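PDB 3MI6: alpha-galactosidase from Lactobacillus brevis, which probably hydrolyses terminal, non-reducing alpha-D-galactose residues from alpha-galactosides as a member of glycoside hydrolase family 36. Local coordinates for residues N119-F124 against N251-G256; G507-Y512 against M539-Q544. All blocks are in the same frame, centred on the assembly; numbering follows the deposited sequence.

Contact 1: N119-F124 against N251-G256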
# COMPACT_ATOMS: atom_id res chain seq x y z
N ASN D 119 -15.48 44.86 -5.25
CA ASN D 119 -15.12 44.59 -6.64
C ASN D 119 -14.83 43.14 -7.00
O ASN D 119 -14.49 42.86 -8.15
CB ASN D 119 -13.94 45.45 -7.05
CG ASN D 119 -14.20 46.91 -6.86
OD1 ASN D 119 -13.48 47.60 -6.12
ND2 ASN D 119 -15.26 47.41 -7.51
N LEU D 120 -14.97 42.23 -6.04
CA LEU D 120 -14.68 40.82 -6.26
C LEU D 120 -15.93 39.98 -6.09
O LEU D 120 -16.79 40.29 -5.27
CB LEU D 120 -13.64 40.34 -5.24
CG LEU D 120 -12.18 40.68 -5.46
CD1 LEU D 120 -11.38 40.43 -4.19
CD2 LEU D 120 -11.65 39.86 -6.62
N PRO D 121 -16.03 38.88 -6.85
CA PRO D 121 -17.07 37.88 -6.60
C PRO D 121 -16.91 37.41 -5.17
O PRO D 121 -15.78 37.30 -4.69
CB PRO D 121 -16.70 36.74 -7.55
CG PRO D 121 -15.24 36.99 -7.92
CD PRO D 121 -15.05 38.46 -7.86
N SER D 122 -18.01 37.14 -4.48
CA SER D 122 -17.92 36.89 -3.04
C SER D 122 -19.22 36.37 -2.46
O SER D 122 -20.21 36.19 -3.16
CB SER D 122 -17.51 38.17 -2.31
OG SER D 122 -18.42 39.23 -2.61
N THR D 123 -19.20 36.15 -1.15
CA THR D 123 -20.32 35.49 -0.50
C THR D 123 -21.23 36.44 0.22
O THR D 123 -20.81 37.46 0.74
CB THR D 123 -19.82 34.43 0.48
OG1 THR D 123 -18.73 34.98 1.24
CG2 THR D 123 -19.35 33.23 -0.29
N PHE D 124 -22.50 36.09 0.29
CA PHE D 124 -23.49 36.98 0.84
C PHE D 124 -24.56 36.16 1.56
O PHE D 124 -24.77 35.00 1.24
CB PHE D 124 -24.13 37.73 -0.30
CG PHE D 124 -24.53 36.85 -1.42
CD1 PHE D 124 -25.79 36.27 -1.43
CD2 PHE D 124 -23.65 36.57 -2.44
CE1 PHE D 124 -26.17 35.44 -2.47
CE2 PHE D 124 -24.02 35.73 -3.48
CZ PHE D 124 -25.29 35.16 -3.49
N ASN D 251 -11.83 25.80 -0.68
CA ASN D 251 -11.95 26.38 -2.01
C ASN D 251 -11.69 27.91 -2.03
O ASN D 251 -11.35 28.51 -1.01
CB ASN D 251 -13.27 25.98 -2.68
CG ASN D 251 -13.18 25.97 -4.21
OD1 ASN D 251 -12.27 26.57 -4.80
ND2 ASN D 251 -14.12 25.29 -4.86
N LEU D 252 -11.84 28.54 -3.19
CA LEU D 252 -11.34 29.90 -3.36
C LEU D 252 -12.18 30.66 -4.36
O LEU D 252 -12.26 30.27 -5.52
CB LEU D 252 -9.93 29.81 -3.92
CG LEU D 252 -8.83 30.59 -3.22
CD1 LEU D 252 -7.92 31.25 -4.29
CD2 LEU D 252 -9.43 31.60 -2.22
N VAL D 253 -12.82 31.75 -3.96
CA VAL D 253 -13.56 32.51 -4.95
C VAL D 253 -12.63 33.43 -5.74
O VAL D 253 -12.59 34.61 -5.48
CB VAL D 253 -14.66 33.34 -4.34
CG1 VAL D 253 -15.62 33.76 -5.44
CG2 VAL D 253 -15.35 32.54 -3.27
N TYR D 254 -11.91 32.87 -6.70
CA TYR D 254 -10.91 33.58 -7.47
C TYR D 254 -10.71 32.82 -8.77
O TYR D 254 -11.02 31.64 -8.84
CB TYR D 254 -9.59 33.64 -6.69
CG TYR D 254 -8.61 34.64 -7.25
CD1 TYR D 254 -8.96 35.98 -7.39
CD2 TYR D 254 -7.32 34.24 -7.63
CE1 TYR D 254 -8.07 36.89 -7.91
CE2 TYR D 254 -6.42 35.14 -8.15
CZ TYR D 254 -6.80 36.47 -8.28
OH TYR D 254 -5.91 37.37 -8.81
N SER D 255 -10.23 33.47 -9.82
CA SER D 255 -10.18 32.81 -11.12
C SER D 255 -8.85 33.01 -11.79
O SER D 255 -8.69 32.67 -12.96
CB SER D 255 -11.28 33.36 -12.04
OG SER D 255 -12.50 33.52 -11.34
N GLY D 256 -7.90 33.58 -11.06
CA GLY D 256 -6.59 33.87 -11.59
C GLY D 256 -5.56 32.98 -10.94
O GLY D 256 -5.88 31.84 -10.58
O HOH W 1 -13.54 36.44 -3.43

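Contact 2: G507-Y512 against M539-Q544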
# COMPACT_ATOMS: atom_id res chain seq x y z
N GLY D 507 -10.25 43.08 -13.99
CA GLY D 507 -10.83 43.53 -15.24
C GLY D 507 -11.93 42.63 -15.77
O GLY D 507 -13.01 43.11 -16.18
N VAL D 508 -11.66 41.32 -15.79
CA VAL D 508 -12.65 40.35 -16.23
C VAL D 508 -13.86 40.51 -15.32
O VAL D 508 -14.98 40.65 -15.80
CB VAL D 508 -12.08 38.89 -16.27
CG1 VAL D 508 -13.20 37.82 -16.29
CG2 VAL D 508 -11.18 38.71 -17.47
N TYR D 509 -13.65 40.56 -14.01
CA TYR D 509 -14.80 40.74 -13.13
C TYR D 509 -15.55 42.03 -13.45
O TYR D 509 -16.78 42.04 -13.55
CB TYR D 509 -14.41 40.70 -11.65
CG TYR D 509 -13.88 39.37 -11.22
CD1 TYR D 509 -14.32 38.20 -11.82
CD2 TYR D 509 -12.93 39.27 -10.23
CE1 TYR D 509 -13.85 36.97 -11.44
CE2 TYR D 509 -12.44 38.04 -9.84
CZ TYR D 509 -12.91 36.89 -10.45
OH TYR D 509 -12.43 35.65 -10.07
N GLN D 510 -14.80 43.11 -13.63
CA GLN D 510 -15.40 44.37 -14.08
C GLN D 510 -16.37 44.12 -15.23
O GLN D 510 -17.51 44.58 -15.20
CB GLN D 510 -14.30 45.36 -14.52
CG GLN D 510 -13.80 46.31 -13.43
CD GLN D 510 -14.94 47.04 -12.74
OE1 GLN D 510 -15.53 47.99 -13.31
NE2 GLN D 510 -15.28 46.59 -11.53
N LEU D 511 -15.93 43.38 -16.23
CA LEU D 511 -16.74 43.18 -17.42
C LEU D 511 -17.98 42.34 -17.12
O LEU D 511 -19.07 42.61 -17.63
CB LEU D 511 -15.93 42.53 -18.53
CG LEU D 511 -16.21 43.02 -19.95
CD1 LEU D 511 -15.77 41.96 -20.93
CD2 LEU D 511 -17.67 43.35 -20.17
N TYR D 512 -17.81 41.30 -16.31
CA TYR D 512 -18.92 40.42 -15.99
C TYR D 512 -19.84 41.18 -15.08
O TYR D 512 -21.05 40.98 -15.09
CB TYR D 512 -18.43 39.18 -15.24
CG TYR D 512 -18.28 37.94 -16.07
CD1 TYR D 512 -17.03 37.44 -16.38
CD2 TYR D 512 -19.39 37.24 -16.52
CE1 TYR D 512 -16.88 36.29 -17.13
CE2 TYR D 512 -19.27 36.10 -17.27
CZ TYR D 512 -18.02 35.62 -17.57
OH TYR D 512 -17.89 34.46 -18.32
N MSE D 539 -18.60 31.32 -11.08
CA MSE D 539 -19.95 30.89 -10.76
C MSE D 539 -20.78 32.01 -10.11
O MSE D 539 -22.01 31.99 -10.16
CB MSE D 539 -19.94 29.67 -9.82
CG MSE D 539 -19.17 28.45 -10.34
SE MSE D 539 -19.69 27.79 -12.11
CE MSE D 539 -18.10 26.74 -12.46
N TYR D 540 -20.10 32.96 -9.47
CA TYR D 540 -20.78 34.10 -8.90
C TYR D 540 -21.56 34.83 -9.98
O TYR D 540 -22.69 35.24 -9.77
CB TYR D 540 -19.76 35.02 -8.26
CG TYR D 540 -20.33 36.30 -7.69
CD1 TYR D 540 -20.43 37.43 -8.48
CD2 TYR D 540 -20.73 36.38 -6.36
CE1 TYR D 540 -20.93 38.60 -7.97
CE2 TYR D 540 -21.22 37.55 -5.84
CZ TYR D 540 -21.32 38.66 -6.65
OH TYR D 540 -21.82 39.86 -6.17
N TYR D 541 -20.95 34.97 -11.15
CA TYR D 541 -21.51 35.72 -12.26
C TYR D 541 -22.21 34.80 -13.24
O TYR D 541 -23.32 35.08 -13.68
CB TYR D 541 -20.40 36.45 -13.01
CG TYR D 541 -19.72 37.52 -12.20
CD1 TYR D 541 -20.32 38.76 -12.03
CD2 TYR D 541 -18.47 37.31 -11.62
CE1 TYR D 541 -19.72 39.75 -11.29
CE2 TYR D 541 -17.86 38.31 -10.87
CZ TYR D 541 -18.50 39.53 -10.72
OH TYR D 541 -17.94 40.55 -10.00
N ALA D 542 -21.52 33.71 -13.60
CA ALA D 542 -22.01 32.71 -14.56
C ALA D 542 -22.30 31.41 -13.82
O ALA D 542 -21.36 30.72 -13.40
CB ALA D 542 -20.97 32.49 -15.64
N PRO D 543 -23.58 31.04 -13.68
CA PRO D 543 -23.98 29.94 -12.80
C PRO D 543 -23.54 28.58 -13.33
O PRO D 543 -23.63 27.59 -12.61
CB PRO D 543 -25.50 30.03 -12.81
CG PRO D 543 -25.80 30.55 -14.19
CD PRO D 543 -24.72 31.57 -14.45
N GLN D 544 -23.07 28.52 -14.56
CA GLN D 544 -22.65 27.24 -15.12
C GLN D 544 -21.43 27.39 -16.01
O GLN D 544 -21.23 28.43 -16.64
CB GLN D 544 -23.79 26.58 -15.89
CG GLN D 544 -24.14 27.22 -17.21
CD GLN D 544 -25.47 26.74 -17.70
OE1 GLN D 544 -26.37 26.48 -16.90
NE2 GLN D 544 -25.61 26.60 -19.00

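Contact 1: N119-F124 against N251-G256
P121 and V253 meet through their side chains, and one water joins their backbones. The two side chains slide past each other in opposite directions. CG1 carries the contact on the valine side, because it is the branch anti to the backbone N (chi1 -164°) and extends to the proline. V253 CG1 lies 3.8 Å from P121 CB. It also lies 3.6 Å from P121 O, so the methyl rests against both the ring and the carbonyl oxygen. CG2 is turned to the other side, anti to the carbonyl carbon of V253.

The water donates to P121 O at 2.7 Å and to V253 O at 2.9 Å. It thereby satisfies two carbonyl oxygens of buried residues. V253 is the centre of an inverse gamma turn. The turn is closed by a weak bond from Y254 N to L252 O. The CB of S122 points away from segment 251-256. Its hydroxyl accepts from L117 N and makes a weak bond to L120 O within the loop.

This is a loop of the N-terminal domain packed against the turn centred on V253, in the segment that carries strand 247-252 of the large antiparallel sheet. Strand 290-301 of that sheet contacts both segments: V253 bonds to E295 through the backbone, and T123 OG1 bonds to E295 OE1. Helix 500-518 of the barrel domain also packs on both segments, with L506 and Y509 against L120, Y509 against P121, and I505 against Y254.

Contact 2: G507-Y512 against M539-Q544
The Y541 ring is covered on both faces. Y540 CD1 sits over the centre of one, and Y512 CB sits 3.6 Å above the opposite one, offset toward the rim. With Y509 the rings of Y512 and Y541 form an aromatic cluster within the TIM-barrel (beta/alpha)8 domain. It joins helix 500-518 to the loop that leads into barrel strand 544-546.

The approach of Y512 CB is a CH-pi contact, 3.9 Å from the centroid of the Y541 ring and 21° off its normal. The Y509 and Y512 rings are both nearly parallel to the Y541 ring, at 24° and 28°. Both are slid aside and barely overlap it. V508 CG1 lies at the edge of the Y512 ring, in its plane. Y541 has CG anti to its carbonyl carbon, which points the ring at the helix between Y512 and Y509: CG and CD1 meet Y512 CB, while Y541 CE2 comes within 3.7 Å of Y509 CD1.

Exchanging Y541 for an alanine would probably open a gap between helix and loop and leave Y512 CB without its aromatic face. The Y512 ring also stacks on W478, a residue predicted to bind substrate, so the cluster backs onto the probable active site. Next along the loop, A542 CB lies 4.3 Å from Y512 CE2.

In the fold
From the N terminus, contact 1 comes first. The loop between strands 103-112 and 132-140 meets segment 251-256, closing a long, strand-rich excursion of the N-terminal domain. Contact 2 opens later, in the barrel region, and closes the shorter span from helix 500-518 to the loop before strand 544-546. The two are in series; neither nests in nor crosses the other. They still touch in space. S255 OG of contact 1 lies 2.5 Å from Y509 OH of contact 2, a probable hydrogen bond. The carbonyl oxygen of S122 packs on the Y540 ring. Together they tie the N-terminal domain to the barrel.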